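Local coordinates for venom allergen-like (VAL) 4 protein (Schistosoma mansoni, PDB 4P27) that binds lipids as a venom allergen-like member of the SCP/TAPS (CAP) superfamily that lacks the prototypical CAP motifs, at residues Thr120-Cys125 with Asn139-Asp144. Numbering follows the deposited sequence.
Sequences TEEIGC and NYAPGD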
loop_
_atom_site.group_PDB
_atom_site.type_symbol
_atom_site.label_atom_id
_atom_site.label_comp_id
_atom_site.label_asym_id
_atom_site.label_seq_id
_atom_site.Cartn_x
_atom_site.Cartn_y
_atom_site.Cartn_z
ATOM N N THR A 120 2.562 9.839 0.971
ATOM C CA THR A 120 3.441 8.744 1.367
ATOM C C THR A 120 4.770 8.784 0.585
ATOM O O THR A 120 4.784 8.859 -0.643
ATOM C CB THR A 120 2.721 7.364 1.134
ATOM O OG1 THR A 120 1.532 7.309 1.938
ATOM C CG2 THR A 120 3.695 6.232 1.474
ATOM N N GLU A 121 5.880 8.584 1.289
ATOM C CA GLU A 121 7.189 8.824 0.750
ATOM C C GLU A 121 8.025 7.556 0.857
ATOM O O GLU A 121 8.860 7.275 -0.008
ATOM C CB GLU A 121 7.848 9.893 1.625
ATOM C CG GLU A 121 9.258 10.137 1.160
ATOM C CD GLU A 121 9.539 11.606 0.989
ATOM O OE1 GLU A 121 8.878 12.391 1.674
ATOM O OE2 GLU A 121 10.394 11.961 0.164
ATOM N N GLU A 122 7.900 6.883 1.987
ATOM C CA GLU A 122 8.736 5.729 2.322
ATOM C C GLU A 122 7.835 4.503 2.355
ATOM O O GLU A 122 6.710 4.529 2.927
ATOM C CB GLU A 122 9.385 5.885 3.689
ATOM C CG GLU A 122 9.945 7.265 3.873
ATOM C CD GLU A 122 11.423 7.266 3.923
ATOM O OE1 GLU A 122 12.087 6.513 3.175
ATOM O OE2 GLU A 122 11.905 8.021 4.764
ATOM N N ILE A 123 8.349 3.426 1.809
ATOM C CA ILE A 123 7.680 2.129 1.929
ATOM C C ILE A 123 8.714 1.070 2.383
ATOM O O ILE A 123 9.854 1.086 1.949
ATOM C CB ILE A 123 7.029 1.766 0.605
ATOM C CG1 ILE A 123 6.300 0.406 0.718
ATOM C CG2 ILE A 123 8.089 1.653 -0.475
ATOM C CD1 ILE A 123 5.551 0.019 -0.560
ATOM N N GLY A 124 8.352 0.150 3.240
ATOM C CA GLY A 124 9.119 -1.090 3.280
ATOM C C GLY A 124 8.242 -2.262 3.720
ATOM O O GLY A 124 7.403 -2.095 4.602
ATOM N N CYS A 125 8.475 -3.431 3.110
ATOM C CA CYS A 125 7.620 -4.568 3.145
ATOM C C CYS A 125 8.447 -5.788 3.540
ATOM O O CYS A 125 9.671 -5.854 3.263
ATOM C CB CYS A 125 7.002 -4.798 1.733
ATOM S SG CYS A 125 5.990 -3.338 1.240
ATOM N N ASN A 139 4.620 -1.534 5.269
ATOM C CA ASN A 139 4.587 -0.309 6.068
ATOM C C ASN A 139 4.856 0.860 5.177
ATOM O O ASN A 139 5.655 0.767 4.225
ATOM C CB ASN A 139 5.561 -0.293 7.234
ATOM C CG ASN A 139 5.189 -1.290 8.286
ATOM O OD1 ASN A 139 4.015 -1.469 8.539
ATOM N ND2 ASN A 139 6.202 -1.994 8.893
ATOM N N TYR A 140 4.147 1.958 5.469
ATOM C CA TYR A 140 4.193 3.163 4.648
ATOM C C TYR A 140 4.374 4.392 5.640
ATOM O O TYR A 140 3.796 4.414 6.698
ATOM C CB TYR A 140 2.880 3.364 3.937
ATOM C CG TYR A 140 2.458 2.195 3.068
ATOM C CD1 TYR A 140 1.738 1.095 3.622
ATOM C CD2 TYR A 140 2.797 2.160 1.672
ATOM C CE1 TYR A 140 1.337 0.011 2.824
ATOM C CE2 TYR A 140 2.372 1.061 0.860
ATOM C CZ TYR A 140 1.693 -0.009 1.461
ATOM O OH TYR A 140 1.280 -1.082 0.708
ATOM N N ALA A 141 5.167 5.391 5.243
ATOM C CA ALA A 141 5.411 6.628 6.039
ATOM C C ALA A 141 5.332 7.830 5.084
ATOM O O ALA A 141 6.035 7.853 4.097
ATOM C CB ALA A 141 6.812 6.573 6.651
ATOM N N PRO A 142 4.497 8.846 5.392
ATOM C CA PRO A 142 3.524 8.844 6.526
ATOM C C PRO A 142 2.424 7.894 6.138
ATOM O O PRO A 142 2.339 7.491 4.965
ATOM C CB PRO A 142 2.936 10.307 6.560
ATOM C CG PRO A 142 3.610 11.035 5.473
ATOM C CD PRO A 142 4.680 10.169 4.771
ATOM N N GLY A 143 1.561 7.534 7.069
ATOM C CA GLY A 143 0.395 6.722 6.676
ATOM C C GLY A 143 -0.724 7.593 6.112
ATOM O O GLY A 143 -0.560 8.780 5.949
ATOM N N ASP A 144 -1.800 6.977 5.723
ATOM C CA ASP A 144 -2.889 7.685 5.154
ATOM C C ASP A 144 -3.902 8.171 6.213
ATOM O O ASP A 144 -3.728 7.946 7.388
ATOM C CB ASP A 144 -3.513 6.841 4.034
ATOM C CG ASP A 144 -4.192 5.617 4.476
ATOM O OD1 ASP A 144 -4.300 5.335 5.679
ATOM O OD2 ASP A 144 -4.641 4.897 3.533
#
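Ala141 O takes two backbone N-H groups at once, from Glu121 N and Glu122 N, and this shared acceptor identifies a classic beta bulge where strand 122-130 starts beside the end of strand 133-141. The Glu122 N-H comes in the carbonyl plane (Glu122 N to Ala141 O, 3.0 Å), whereas that of Glu121 is tilted 25° from it. Ala141 N returns a bond to Glu122 O, and regular antiparallel pairing follows: Gly124 and Asn139 exchange two N-H···O bonds as a hydrogen-bonded pair, with Ile123 and Tyr140 the non-hydrogen-bonded pair between. Beyond the bulge, the peptide before Pro142 is cis, and Thr120 OG1 donates to Pro142 O (3.1 Å), bridging the two segments where both have passed from strand into loop.

On one face, Ile123 and Tyr140 lie side by side, Ile123 CD1 resting 3.6 Å from Tyr140 CE2. The extended isoleucine chain, with CG1 anti to the backbone N (chi1 -179°), carries CD1 to the ring obliquely, while the methyl of Thr120 meets the ring's edge. Helix 6-22 packs over this face: Tyr140 OH bonds His15 NE2, and Ile123 touches Tyr12 and His15. The other face holds Ala141 CB against Glu122 CB, 4.0 Å apart, and Asn139, whose OD1 accepts from Gln76 NE2 while ND2 donates to Leu45 O of helix 43-54.

Bulge and Cys125-Cys138 disulfide fasten the two strands together; Tyr140 and Asn139 tie them into the alpha-beta-alpha sandwich. With both amide ends engaged, its flip is fixed, and these buried polar groups are satisfied.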